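Local atomic coordinates of sensor protein kinase HptS (PDB entry 6LKI), a protein that probably senses an extracellular signal and passes it on as a histidine kinase of a two-component system, through phosphorylation of a histidine. Residues I2-V6 with M152-V156; A58-L64 with L100-N106; Q119-I123 with A133-F138. All coordinates share one frame; numbering follows the deposited sequence.

Overall arrangement
Two antiparallel sheets with the same strand order follow one another along the chain, an organisation consistent with a tandem PAS-like (double Cache) sensor region. Contact 2 joins the central strands of the first sheet. Contacts 1 and 3 both reach the second sheet, contact 1 at its edge strand 152-157 and contact 3 at strand 120-125. Their centres lie about 13 Å apart, and a probable hydrogen bond links His5 to Gln119 between them. Contact 2 is centred about 24 Å from contact 1 and about 18 Å from contact 3. In sequence, contacts 2 and 3 follow each other within the long span bounded by contact 1, where strand 152-157 returns to residues 2-6 of helix 2-31.

Contact 1: residues I2-V6 with M152-V156; sequences IHQHV and MNESV
Glu154, on strand 152-157, lies against residues 2-6 near the beginning of the chain, on helix 2-31, and meets Ile2, His3 and Val6 with different parts of its side chain. Its CB packs against CG2 of Ile2 at 3.7 Å and, more loosely, against CG2 of Val6. An unusual chi1 of -100° followed by an extended chain carries the carboxylate across to His3, where Glu154 CD lies 3.6 Å from His3 CB. At the tip the two oxygens part. OE1 comes close to the backbone N of His3 at an angle too poor for a hydrogen bond. Glu154 OE2 sits at the edge of the imidazole in its plane and takes a weak, bent hydrogen bond from His3 ND1 (3.2 Å, 131°), carboxylate and ring being only 14° apart. This is helix-on-sheet packing at an edge strand, consistent with a PAS-like (Cache) domain: the beginning of helix 2-31 packs on strands 152-157 and 163-169, Ile2 and Val6 also resting on Ile167 of the latter. Apolar contacts continue on both sides of Glu154. CD1 of Ile2 packs 4.1 Å from Met152 CG. The same Ile2 CD1 is in van der Waals contact with the carbonyl O of Met152 at 3.4 Å. Beyond Glu154, Val6 and Val156 lie alongside one another, their branches running opposite ways, with CG1 of Val6 tightly packed 3.5 Å from CG2 of Val156.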
ATOM      1  N   ILE B   2     -25.450   7.006  31.118  1.00 78.04           N
ATOM      2  CA  ILE B   2     -24.268   7.089  30.267  1.00 75.75           C
ATOM      3  C   ILE B   2     -23.030   6.598  31.011  1.00 76.63           C
ATOM      4  O   ILE B   2     -22.248   5.800  30.481  1.00 74.85           O
ATOM      5  CB  ILE B   2     -24.087   8.524  29.743  1.00 75.75           C
ATOM      6  CG1 ILE B   2     -25.260   8.907  28.838  1.00 75.05           C
ATOM      7  CG2 ILE B   2     -22.787   8.647  28.991  1.00 74.33           C
ATOM      8  CD1 ILE B   2     -25.399  10.394  28.601  1.00 74.84           C
ATOM      9  N   HIS B   3     -22.832   7.065  32.249  1.00 78.18           N
ATOM     10  CA  HIS B   3     -21.637   6.685  33.001  1.00 79.96           C
ATOM     11  C   HIS B   3     -21.529   5.173  33.154  1.00 78.82           C
ATOM     12  O   HIS B   3     -20.434   4.608  33.035  1.00 77.70           O
ATOM     13  CB  HIS B   3     -21.634   7.356  34.376  1.00 82.06           C
ATOM     14  CG  HIS B   3     -20.563   6.845  35.292  1.00 89.03           C
ATOM     15  ND1 HIS B   3     -19.285   7.360  35.303  1.00 91.54           N
ATOM     16  CD2 HIS B   3     -20.581   5.864  36.225  1.00 90.18           C
ATOM     17  CE1 HIS B   3     -18.561   6.717  36.204  1.00 96.29           C
ATOM     18  NE2 HIS B   3     -19.325   5.805  36.778  1.00 95.82           N
ATOM     19  N   GLN B   4     -22.651   4.496  33.417  1.00 77.64           N
ATOM     20  CA  GLN B   4     -22.610   3.043  33.534  1.00 77.57           C
ATOM     21  C   GLN B   4     -22.429   2.367  32.185  1.00 76.45           C
ATOM     22  O   GLN B   4     -22.092   1.182  32.145  1.00 76.24           O
ATOM     23  CB  GLN B   4     -23.879   2.499  34.197  1.00 77.18           C
ATOM     24  CG  GLN B   4     -25.151   2.676  33.387  1.00 78.62           C
ATOM     25  CD  GLN B   4     -26.406   2.637  34.244  1.00 81.07           C
ATOM     26  OE1 GLN B   4     -27.505   2.379  33.749  1.00 82.94           O
ATOM     27  NE2 GLN B   4     -26.247   2.892  35.538  1.00 80.64           N
ATOM     28  N   HIS B   5     -22.661   3.079  31.083  1.00 74.12           N
ATOM     29  CA  HIS B   5     -22.419   2.523  29.760  1.00 73.41           C
ATOM     30  C   HIS B   5     -21.017   2.813  29.246  1.00 68.66           C
ATOM     31  O   HIS B   5     -20.508   2.053  28.415  1.00 68.55           O
ATOM     32  CB  HIS B   5     -23.450   3.056  28.762  1.00 72.29           C
ATOM     33  CG  HIS B   5     -24.842   2.570  29.018  1.00 72.89           C
ATOM     34  ND1 HIS B   5     -25.962   3.279  28.639  1.00 74.00           N
ATOM     35  CD2 HIS B   5     -25.295   1.449  29.628  1.00 72.02           C
ATOM     36  CE1 HIS B   5     -27.045   2.612  28.997  1.00 73.17           C
ATOM     37  NE2 HIS B   5     -26.668   1.498  29.600  1.00 72.54           N
ATOM     38  N   VAL B   6     -20.380   3.881  29.726  1.00 67.71           N
ATOM     39  CA  VAL B   6     -19.036   4.214  29.266  1.00 68.02           C
ATOM     40  C   VAL B   6     -17.996   3.320  29.933  1.00 67.60           C
ATOM     41  O   VAL B   6     -17.033   2.886  29.290  1.00 65.28           O
ATOM     42  CB  VAL B   6     -18.746   5.706  29.512  1.00 66.47           C
ATOM     43  CG1 VAL B   6     -17.367   6.065  29.017  1.00 65.90           C
ATOM     44  CG2 VAL B   6     -19.776   6.568  28.816  1.00 71.47           C
ATOM     45  N   MET B 152     -25.230  15.727  25.987  1.00 80.08           N
ATOM     46  CA  MET B 152     -24.809  15.183  27.271  1.00 78.92           C
ATOM     47  C   MET B 152     -23.898  13.979  27.060  1.00 78.06           C
ATOM     48  O   MET B 152     -24.358  12.919  26.622  1.00 76.74           O
ATOM     49  CB  MET B 152     -26.040  14.799  28.097  1.00 79.10           C
ATOM     50  CG  MET B 152     -25.754  14.358  29.520  1.00 79.17           C
ATOM     51  SD  MET B 152     -27.224  13.642  30.288  1.00 87.88           S
ATOM     52  CE  MET B 152     -28.489  14.783  29.729  1.00 86.11           C
ATOM     53  N   ASN B 153     -22.612  14.129  27.368  1.00 76.24           N
ATOM     54  CA  ASN B 153     -21.604  13.132  27.034  1.00 75.01           C
ATOM     55  C   ASN B 153     -20.780  12.764  28.261  1.00 75.19           C
ATOM     56  O   ASN B 153     -20.809  13.439  29.294  1.00 73.14           O
ATOM     57  CB  ASN B 153     -20.681  13.637  25.917  1.00 73.81           C
ATOM     58  CG  ASN B 153     -19.732  14.720  26.394  1.00 75.72           C
ATOM     59  OD1 ASN B 153     -18.657  14.435  26.922  1.00 75.88           O
ATOM     60  ND2 ASN B 153     -20.138  15.975  26.227  1.00 76.72           N
ATOM     61  N   GLU B 154     -20.029  11.673  28.117  1.00 73.55           N
ATOM     62  CA  GLU B 154     -19.093  11.209  29.135  1.00 71.61           C
ATOM     63  C   GLU B 154     -18.017  10.388  28.442  1.00 69.17           C
ATOM     64  O   GLU B 154     -18.335   9.498  27.648  1.00 68.05           O
ATOM     65  CB  GLU B 154     -19.800  10.375  30.207  1.00 71.79           C
ATOM     66  CG  GLU B 154     -20.108  11.141  31.480  1.00 74.96           C
ATOM     67  CD  GLU B 154     -20.830  10.299  32.511  1.00 80.97           C
ATOM     68  OE1 GLU B 154     -22.054  10.098  32.362  1.00 80.64           O
ATOM     69  OE2 GLU B 154     -20.172   9.842  33.470  1.00 82.92           O
ATOM     70  N   SER B 155     -16.755  10.684  28.742  1.00 65.28           N
ATOM     71  CA  SER B 155     -15.629  10.066  28.060  1.00 64.50           C
ATOM     72  C   SER B 155     -14.699   9.390  29.058  1.00 67.59           C
ATOM     73  O   SER B 155     -14.600   9.797  30.219  1.00 64.92           O
ATOM     74  CB  SER B 155     -14.839  11.099  27.246  1.00 64.37           C
ATOM     75  OG  SER B 155     -14.237  12.063  28.093  1.00 67.55           O
ATOM     76  N   VAL B 156     -14.019   8.342  28.588  1.00 66.53           N
ATOM     77  CA  VAL B 156     -12.960   7.679  29.337  1.00 62.98           C
ATOM     78  C   VAL B 156     -11.797   7.425  28.388  1.00 62.83           C
ATOM     79  O   VAL B 156     -11.942   7.465  27.165  1.00 62.39           O
ATOM     80  CB  VAL B 156     -13.410   6.346  29.979  1.00 64.90           C
ATOM     81  CG1 VAL B 156     -14.435   6.589  31.078  1.00 67.21           C
ATOM     82  CG2 VAL B 156     -13.936   5.393  28.919  1.00 63.86           C
TER

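Contact 2: residues A58-L64 with L100-N106; sequences ATLYYEL and LKIYMAN
Leu60, Tyr62 and Leu64 stand opposite Met104, Ile102 and Leu100 in non-hydrogen-bonded pairs and form the apolar face of two antiparallel strands. CD2 of Leu60 lies 3.8 Å from CB of Met104, while Leu60 CB meets CG2 of Ile102. CD1 of Leu100 touches Tyr62 CB at 4.0 Å, and CD1 of Leu64 rests on Leu100 CB. Tyr62 holds CG between its backbone N and carbonyl carbon (chi1 57°), which carries the ring away from the neighbouring strand. Regular backbone pairing underlies this face: Tyr61 and Tyr103 form a hydrogen-bonded pair, the bond from Tyr103 N to Tyr61 O being 2.8 Å, and Glu63 pairs in the same way with Lys101. These four side chains make up the other face, where OE1 of Glu63 lies 3.9 Å from CE1 of Tyr103. From the strand end, Ala105 CB reaches the edge of the Tyr61 ring, 3.8 Å from Tyr61 CE2. Lys101 NZ pairs with an acidic side chain of the other protein chain in the assembly. At the outer end, Thr59 OG1 donates to Asn106 OD1 over 2.8 Å, from 38° above the amide carbonyl plane, beside the backbone bond from Thr59 N to Asn106 O. These are the middle strands of the first sheet, probably PAS-like, flanked by strands 69-72 and 84-92, with helix 39-55 packed on Leu60 and Tyr62.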
ATOM      1  N   ALA B  58     -17.156  -8.141  20.841  1.00 39.39           N
ATOM      2  CA  ALA B  58     -17.306  -7.221  19.724  1.00 37.78           C
ATOM      3  C   ALA B  58     -17.287  -7.960  18.388  1.00 37.69           C
ATOM      4  O   ALA B  58     -16.819  -9.097  18.275  1.00 35.74           O
ATOM      5  CB  ALA B  58     -16.197  -6.170  19.747  1.00 38.26           C
ATOM      6  N   THR B  59     -17.818  -7.291  17.366  1.00 36.71           N
ATOM      7  CA  THR B  59     -17.726  -7.772  15.992  1.00 35.00           C
ATOM      8  C   THR B  59     -16.377  -7.347  15.430  1.00 33.59           C
ATOM      9  O   THR B  59     -16.136  -6.156  15.207  1.00 31.67           O
ATOM     10  CB  THR B  59     -18.872  -7.223  15.144  1.00 37.19           C
ATOM     11  OG1 THR B  59     -20.124  -7.659  15.687  1.00 37.88           O
ATOM     12  CG2 THR B  59     -18.752  -7.712  13.707  1.00 33.68           C
ATOM     13  N   LEU B  60     -15.492  -8.312  15.212  1.00 29.64           N
ATOM     14  CA  LEU B  60     -14.129  -8.040  14.785  1.00 29.19           C
ATOM     15  C   LEU B  60     -13.871  -8.661  13.422  1.00 29.04           C
ATOM     16  O   LEU B  60     -14.387  -9.739  13.111  1.00 27.54           O
ATOM     17  CB  LEU B  60     -13.116  -8.576  15.804  1.00 32.89           C
ATOM     18  CG  LEU B  60     -13.275  -8.062  17.236  1.00 31.70           C
ATOM     19  CD1 LEU B  60     -12.291  -8.751  18.164  1.00 32.36           C
ATOM     20  CD2 LEU B  60     -13.097  -6.553  17.278  1.00 34.33           C
ATOM     21  N   TYR B  61     -13.075  -7.967  12.613  1.00 29.76           N
ATOM     22  CA  TYR B  61     -12.621  -8.466  11.322  1.00 28.46           C
ATOM     23  C   TYR B  61     -11.103  -8.442  11.301  1.00 28.69           C
ATOM     24  O   TYR B  61     -10.489  -7.441  11.687  1.00 29.55           O
ATOM     25  CB  TYR B  61     -13.189  -7.629  10.171  1.00 27.21           C
ATOM     26  CG  TYR B  61     -14.684  -7.768  10.032  1.00 25.90           C
ATOM     27  CD1 TYR B  61     -15.240  -8.895   9.444  1.00 28.23           C
ATOM     28  CD2 TYR B  61     -15.541  -6.787  10.515  1.00 27.71           C
ATOM     29  CE1 TYR B  61     -16.609  -9.036   9.329  1.00 30.07           C
ATOM     30  CE2 TYR B  61     -16.911  -6.918  10.402  1.00 29.21           C
ATOM     31  CZ  TYR B  61     -17.439  -8.044   9.807  1.00 31.74           C
ATOM     32  OH  TYR B  61     -18.801  -8.184   9.692  1.00 32.66           O
ATOM     33  N   TYR B  62     -10.499  -9.543  10.868  1.00 25.37           N
ATOM     34  CA  TYR B  62      -9.054  -9.612  10.739  1.00 25.55           C
ATOM     35  C   TYR B  62      -8.647  -9.502   9.275  1.00 29.43           C
ATOM     36  O   TYR B  62      -9.366  -9.940   8.373  1.00 29.50           O
ATOM     37  CB  TYR B  62      -8.496 -10.905  11.343  1.00 26.10           C
ATOM     38  CG  TYR B  62      -9.066 -12.189  10.768  1.00 29.51           C
ATOM     39  CD1 TYR B  62      -8.588 -12.715   9.572  1.00 28.41           C
ATOM     40  CD2 TYR B  62     -10.061 -12.887  11.437  1.00 26.79           C
ATOM     41  CE1 TYR B  62      -9.104 -13.891   9.050  1.00 25.78           C
ATOM     42  CE2 TYR B  62     -10.579 -14.063  10.926  1.00 27.96           C
ATOM     43  CZ  TYR B  62     -10.098 -14.561   9.734  1.00 27.25           C
ATOM     44  OH  TYR B  62     -10.615 -15.730   9.224  1.00 29.77           O
ATOM     45  N   GLU B  63      -7.487  -8.892   9.054  1.00 25.13           N
ATOM     46  CA  GLU B  63      -6.837  -8.854   7.748  1.00 28.56           C
ATOM     47  C   GLU B  63      -5.409  -9.342   7.946  1.00 28.77           C
ATOM     48  O   GLU B  63      -4.616  -8.687   8.629  1.00 30.62           O
ATOM     49  CB  GLU B  63      -6.864  -7.448   7.145  1.00 29.83           C
ATOM     50  CG  GLU B  63      -8.239  -7.000   6.664  1.00 31.38           C
ATOM     51  CD  GLU B  63      -8.186  -5.728   5.835  1.00 34.06           C
ATOM     52  OE1 GLU B  63      -7.109  -5.100   5.773  1.00 37.40           O
ATOM     53  OE2 GLU B  63      -9.222  -5.356   5.244  1.00 32.39           O
ATOM     54  N   LEU B  64      -5.093 -10.504   7.381  1.00 26.76           N
ATOM     55  CA  LEU B  64      -3.753 -11.077   7.435  1.00 29.49           C
ATOM     56  C   LEU B  64      -3.129 -10.898   6.058  1.00 29.76           C
ATOM     57  O   LEU B  64      -3.516 -11.580   5.102  1.00 27.78           O
ATOM     58  CB  LEU B  64      -3.798 -12.549   7.842  1.00 28.88           C
ATOM     59  CG  LEU B  64      -2.459 -13.222   8.146  1.00 29.62           C
ATOM     60  CD1 LEU B  64      -1.738 -12.511   9.283  1.00 27.77           C
ATOM     61  CD2 LEU B  64      -2.665 -14.695   8.469  1.00 30.32           C
ATOM     62  N   LEU B 100      -0.894  -8.524  10.604  1.00 30.37           N
ATOM     63  CA  LEU B 100      -2.222  -8.841  11.111  1.00 30.27           C
ATOM     64  C   LEU B 100      -2.849  -7.574  11.675  1.00 30.65           C
ATOM     65  O   LEU B 100      -2.339  -7.002  12.643  1.00 30.33           O
ATOM     66  CB  LEU B 100      -2.162  -9.932  12.182  1.00 27.81           C
ATOM     67  CG  LEU B 100      -3.488 -10.236  12.885  1.00 26.32           C
ATOM     68  CD1 LEU B 100      -4.524 -10.743  11.888  1.00 29.14           C
ATOM     69  CD2 LEU B 100      -3.292 -11.237  14.020  1.00 26.12           C
ATOM     70  N   LYS B 101      -3.941  -7.155  11.079  1.00 27.61           N
ATOM     71  CA  LYS B 101      -4.716  -6.079  11.591  1.00 29.83           C
ATOM     72  C   LYS B 101      -6.092  -6.545  11.992  1.00 30.24           C
ATOM     73  O   LYS B 101      -6.681  -7.268  11.296  1.00 30.74           O
ATOM     74  CB  LYS B 101      -4.846  -5.017  10.552  1.00 27.98           C
ATOM     75  CG  LYS B 101      -3.544  -4.557  10.016  1.00 34.62           C
ATOM     76  CD  LYS B 101      -3.711  -3.185   9.449  1.00 38.56           C
ATOM     77  CE  LYS B 101      -2.885  -3.009   8.218  1.00 53.71           C
ATOM     78  NZ  LYS B 101      -1.430  -2.968   8.495  1.00 58.17           N
ATOM     79  N   ILE B 102      -6.579  -6.066  13.124  1.00 29.38           N
ATOM     80  CA  ILE B 102      -7.897  -6.422  13.635  1.00 28.08           C
ATOM     81  C   ILE B 102      -8.723  -5.149  13.747  1.00 29.17           C
ATOM     82  O   ILE B 102      -8.294  -4.179  14.383  1.00 29.14           O
ATOM     83  CB  ILE B 102      -7.808  -7.146  14.990  1.00 30.88           C
ATOM     84  CG1 ILE B 102      -7.058  -8.471  14.830  1.00 31.16           C
ATOM     85  CG2 ILE B 102      -9.196  -7.382  15.562  1.00 30.73           C
ATOM     86  CD1 ILE B 102      -6.899  -9.245  16.118  1.00 32.31           C
ATOM     87  N   TYR B 103      -9.898  -5.153  13.125  1.00 29.07           N
ATOM     88  CA  TYR B 103     -10.788  -4.003  13.097  1.00 31.16           C
ATOM     89  C   TYR B 103     -12.046  -4.301  13.898  1.00 31.56           C
ATOM     90  O   TYR B 103     -12.550  -5.428  13.883  1.00 30.49           O
ATOM     91  CB  TYR B 103     -11.173  -3.636  11.659  1.00 31.66           C
ATOM     92  CG  TYR B 103     -10.005  -3.245  10.786  1.00 28.48           C
ATOM     93  CD1 TYR B 103      -9.261  -4.206  10.116  1.00 30.67           C
ATOM     94  CD2 TYR B 103      -9.646  -1.913  10.632  1.00 35.49           C
ATOM     95  CE1 TYR B 103      -8.190  -3.851   9.317  1.00 34.10           C
ATOM     96  CE2 TYR B 103      -8.579  -1.548   9.834  1.00 34.05           C
ATOM     97  CZ  TYR B 103      -7.855  -2.522   9.179  1.00 34.51           C
ATOM     98  OH  TYR B 103      -6.789  -2.164   8.386  1.00 37.98           O
ATOM     99  N   MET B 104     -12.553  -3.286  14.590  1.00 30.60           N
ATOM    100  CA  MET B 104     -13.808  -3.377  15.324  1.00 33.94           C
ATOM    101  C   MET B 104     -14.882  -2.636  14.538  1.00 35.54           C
ATOM    102  O   MET B 104     -14.750  -1.434  14.286  1.00 35.18           O
ATOM    103  CB  MET B 104     -13.666  -2.796  16.733  1.00 36.56           C
ATOM    104  CG  MET B 104     -14.885  -3.000  17.621  1.00 40.19           C
ATOM    105  SD  MET B 104     -16.135  -1.713  17.413  1.00 43.08           S
ATOM    106  CE  MET B 104     -15.315  -0.318  18.178  1.00 42.86           C
ATOM    107  N   ALA B 105     -15.938  -3.352  14.154  1.00 34.37           N
ATOM    108  CA  ALA B 105     -17.041  -2.744  13.418  1.00 38.80           C
ATOM    109  C   ALA B 105     -18.173  -2.304  14.337  1.00 40.93           C
ATOM    110  O   ALA B 105     -18.809  -1.275  14.085  1.00 40.10           O
ATOM    111  CB  ALA B 105     -17.572  -3.720  12.364  1.00 32.58           C
ATOM    112  N   ASN B 106     -18.434  -3.067  15.395  1.00 38.83           N
ATOM    113  CA  ASN B 106     -19.450  -2.738  16.387  1.00 41.89           C
ATOM    114  C   ASN B 106     -19.237  -3.647  17.590  1.00 41.37           C
ATOM    115  O   ASN B 106     -18.451  -4.597  17.544  1.00 38.59           O
ATOM    116  CB  ASN B 106     -20.870  -2.894  15.828  1.00 42.44           C
ATOM    117  CG  ASN B 106     -21.170  -4.312  15.378  1.00 41.09           C
ATOM    118  OD1 ASN B 106     -21.358  -5.212  16.198  1.00 45.96           O
ATOM    119  ND2 ASN B 106     -21.220  -4.517  14.066  1.00 45.76           N
TER

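Contact 3: residues Q119-I123 with A133-F138; sequences QFALI and ANDDRF
Phe120, Ala121 and Leu122 meet the loop after strand 130-133 through one polar grip and several apolar contacts. The grip is Asn134: its OD1 accepts a nearly straight hydrogen bond from Ala121 N (2.8 Å, 172°), replacing a strand partner where the β pairing ends. Its ND2 donates to a water that in turn donates to Gln119 O, which probably holds the amide in this orientation. Among apolar contacts, Leu122 CD2 packs on Ala133 CB at 3.6 Å within a non-hydrogen-bonded pair, and Leu122 CD1 stands over the centre of the Phe138 ring, a CH-pi contact 3.9 Å from the centroid. CB of Asp135 lies 3.6 Å from CD2 of Phe120. Asp135 OD2 lies over one face of Phe120, toward the rim. Asp135 also shapes the loop, with an Asx turn in which OD1 accepts from Arg137 N and a salt bridge from OD2 to Arg137 NE (2.9 Å) through the syn lone pair. In the second sheet, also probably PAS-like, strand 120-125 runs between strands 130-133 and 163-169; the Tyr168 hydroxyl of the latter is hydrogen-bonded to Asp135 OD2, and helix 108-116 covers Ala121 and Asn134 with Leu110.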
ATOM      1  N   GLN B 119     -28.113   6.237  22.809  1.00 69.58           N
ATOM      2  CA  GLN B 119     -26.780   6.679  23.196  1.00 68.66           C
ATOM      3  C   GLN B 119     -25.787   6.225  22.133  1.00 64.30           C
ATOM      4  O   GLN B 119     -25.693   5.029  21.837  1.00 64.99           O
ATOM      5  CB  GLN B 119     -26.394   6.121  24.566  1.00 69.09           C
ATOM      6  CG  GLN B 119     -27.325   6.518  25.701  1.00 70.90           C
ATOM      7  CD  GLN B 119     -26.851   5.994  27.044  1.00 74.09           C
ATOM      8  OE1 GLN B 119     -25.666   5.715  27.229  1.00 74.23           O
ATOM      9  NE2 GLN B 119     -27.776   5.854  27.987  1.00 73.35           N
ATOM     10  N   PHE B 120     -25.052   7.172  21.564  1.00 60.67           N
ATOM     11  CA  PHE B 120     -24.120   6.895  20.482  1.00 63.17           C
ATOM     12  C   PHE B 120     -22.690   6.913  21.003  1.00 61.84           C
ATOM     13  O   PHE B 120     -22.408   7.397  22.101  1.00 59.86           O
ATOM     14  CB  PHE B 120     -24.304   7.905  19.344  1.00 61.95           C
ATOM     15  CG  PHE B 120     -25.673   7.875  18.730  1.00 67.37           C
ATOM     16  CD1 PHE B 120     -26.720   8.584  19.296  1.00 69.75           C
ATOM     17  CD2 PHE B 120     -25.916   7.126  17.590  1.00 66.29           C
ATOM     18  CE1 PHE B 120     -27.982   8.552  18.734  1.00 69.19           C
ATOM     19  CE2 PHE B 120     -27.176   7.091  17.023  1.00 67.03           C
ATOM     20  CZ  PHE B 120     -28.210   7.805  17.596  1.00 69.63           C
ATOM     21  N   ALA B 121     -21.780   6.370  20.195  1.00 59.25           N
ATOM     22  CA  ALA B 121     -20.396   6.183  20.601  1.00 57.32           C
ATOM     23  C   ALA B 121     -19.452   6.828  19.597  1.00 57.10           C
ATOM     24  O   ALA B 121     -19.704   6.813  18.389  1.00 54.16           O
ATOM     25  CB  ALA B 121     -20.057   4.694  20.746  1.00 55.49           C
ATOM     26  N   LEU B 122     -18.362   7.390  20.117  1.00 56.27           N
ATOM     27  CA  LEU B 122     -17.282   7.947  19.317  1.00 55.21           C
ATOM     28  C   LEU B 122     -15.956   7.508  19.918  1.00 56.68           C
ATOM     29  O   LEU B 122     -15.847   7.305  21.130  1.00 56.67           O
ATOM     30  CB  LEU B 122     -17.337   9.484  19.266  1.00 59.05           C
ATOM     31  CG  LEU B 122     -18.154  10.177  18.173  1.00 63.67           C
ATOM     32  CD1 LEU B 122     -18.406  11.628  18.550  1.00 68.80           C
ATOM     33  CD2 LEU B 122     -17.439  10.096  16.838  1.00 60.86           C
ATOM     34  N   ILE B 123     -14.946   7.361  19.065  1.00 54.73           N
ATOM     35  CA  ILE B 123     -13.584   7.077  19.503  1.00 55.07           C
ATOM     36  C   ILE B 123     -12.660   8.077  18.826  1.00 56.56           C
ATOM     37  O   ILE B 123     -12.605   8.137  17.592  1.00 56.39           O
ATOM     38  CB  ILE B 123     -13.150   5.636  19.184  1.00 50.43           C
ATOM     39  CG1 ILE B 123     -13.953   4.638  20.019  1.00 50.28           C
ATOM     40  CG2 ILE B 123     -11.657   5.465  19.437  1.00 53.64           C
ATOM     41  CD1 ILE B 123     -13.465   3.210  19.904  1.00 45.75           C
ATOM     42  N   ALA B 133     -17.402   5.734  14.899  1.00 51.37           N
ATOM     43  CA  ALA B 133     -18.681   6.402  15.105  1.00 51.71           C
ATOM     44  C   ALA B 133     -19.794   5.505  14.591  1.00 49.88           C
ATOM     45  O   ALA B 133     -19.758   5.076  13.434  1.00 55.77           O
ATOM     46  CB  ALA B 133     -18.719   7.759  14.393  1.00 54.55           C
ATOM     47  N   ASN B 134     -20.773   5.216  15.449  1.00 53.08           N
ATOM     48  CA  ASN B 134     -21.996   4.543  15.037  1.00 52.25           C
ATOM     49  C   ASN B 134     -23.123   5.533  14.765  1.00 55.57           C
ATOM     50  O   ASN B 134     -24.296   5.147  14.743  1.00 56.01           O
ATOM     51  CB  ASN B 134     -22.422   3.512  16.084  1.00 50.94           C
ATOM     52  CG  ASN B 134     -22.572   4.106  17.474  1.00 52.17           C
ATOM     53  OD1 ASN B 134     -22.491   5.320  17.660  1.00 52.97           O
ATOM     54  ND2 ASN B 134     -22.793   3.245  18.459  1.00 54.96           N
ATOM     55  N   ASP B 135     -22.782   6.804  14.563  1.00 57.66           N
ATOM     56  CA  ASP B 135     -23.732   7.867  14.270  1.00 63.09           C
ATOM     57  C   ASP B 135     -23.333   8.510  12.951  1.00 62.96           C
ATOM     58  O   ASP B 135     -22.165   8.864  12.756  1.00 64.00           O
ATOM     59  CB  ASP B 135     -23.749   8.902  15.403  1.00 63.52           C
ATOM     60  CG  ASP B 135     -24.739  10.034  15.168  1.00 69.98           C
ATOM     61  OD1 ASP B 135     -25.420  10.054  14.122  1.00 69.71           O
ATOM     62  OD2 ASP B 135     -24.835  10.915  16.049  1.00 69.99           O
ATOM     63  N   ASP B 136     -24.302   8.659  12.046  1.00 68.94           N
ATOM     64  CA  ASP B 136     -24.015   9.228  10.736  1.00 68.03           C
ATOM     65  C   ASP B 136     -23.818  10.736  10.783  1.00 67.57           C
ATOM     66  O   ASP B 136     -23.262  11.302   9.835  1.00 70.04           O
ATOM     67  CB  ASP B 136     -25.132   8.877   9.752  1.00 70.03           C
ATOM     68  CG  ASP B 136     -25.031   7.449   9.244  1.00 71.41           C
ATOM     69  OD1 ASP B 136     -23.898   6.982   8.996  1.00 73.39           O
ATOM     70  OD2 ASP B 136     -26.081   6.792   9.099  1.00 74.72           O
ATOM     71  N   ARG B 137     -24.253  11.397  11.862  1.00 68.65           N
ATOM     72  CA  ARG B 137     -23.968  12.818  12.030  1.00 71.67           C
ATOM     73  C   ARG B 137     -22.475  13.102  11.954  1.00 72.56           C
ATOM     74  O   ARG B 137     -22.068  14.185  11.520  1.00 74.99           O
ATOM     75  CB  ARG B 137     -24.512  13.313  13.370  1.00 71.70           C
ATOM     76  CG  ARG B 137     -26.024  13.335  13.487  1.00 73.58           C
ATOM     77  CD  ARG B 137     -26.439  14.120  14.722  1.00 77.23           C
ATOM     78  NE  ARG B 137     -26.539  13.268  15.903  1.00 80.10           N
ATOM     79  CZ  ARG B 137     -27.625  13.168  16.663  1.00 79.87           C
ATOM     80  NH1 ARG B 137     -28.708  13.875  16.372  1.00 80.26           N
ATOM     81  NH2 ARG B 137     -27.627  12.365  17.718  1.00 79.02           N
ATOM     82  N   PHE B 138     -21.651  12.147  12.371  1.00 70.78           N
ATOM     83  CA  PHE B 138     -20.208  12.302  12.400  1.00 69.16           C
ATOM     84  C   PHE B 138     -19.572  11.472  11.292  1.00 69.29           C
ATOM     85  O   PHE B 138     -20.075  10.408  10.920  1.00 68.56           O
ATOM     86  CB  PHE B 138     -19.646  11.888  13.762  1.00 70.22           C
ATOM     87  CG  PHE B 138     -20.054  12.801  14.876  1.00 70.13           C
ATOM     88  CD1 PHE B 138     -19.425  14.022  15.048  1.00 72.82           C
ATOM     89  CD2 PHE B 138     -21.081  12.453  15.737  1.00 69.39           C
ATOM     90  CE1 PHE B 138     -19.801  14.873  16.068  1.00 76.10           C
ATOM     91  CE2 PHE B 138     -21.464  13.301  16.760  1.00 72.94           C
ATOM     92  CZ  PHE B 138     -20.822  14.514  16.925  1.00 76.53           C
TER
HETATM   93  O   HOH W   1     -23.634   3.327  20.979  1.00 55.93           O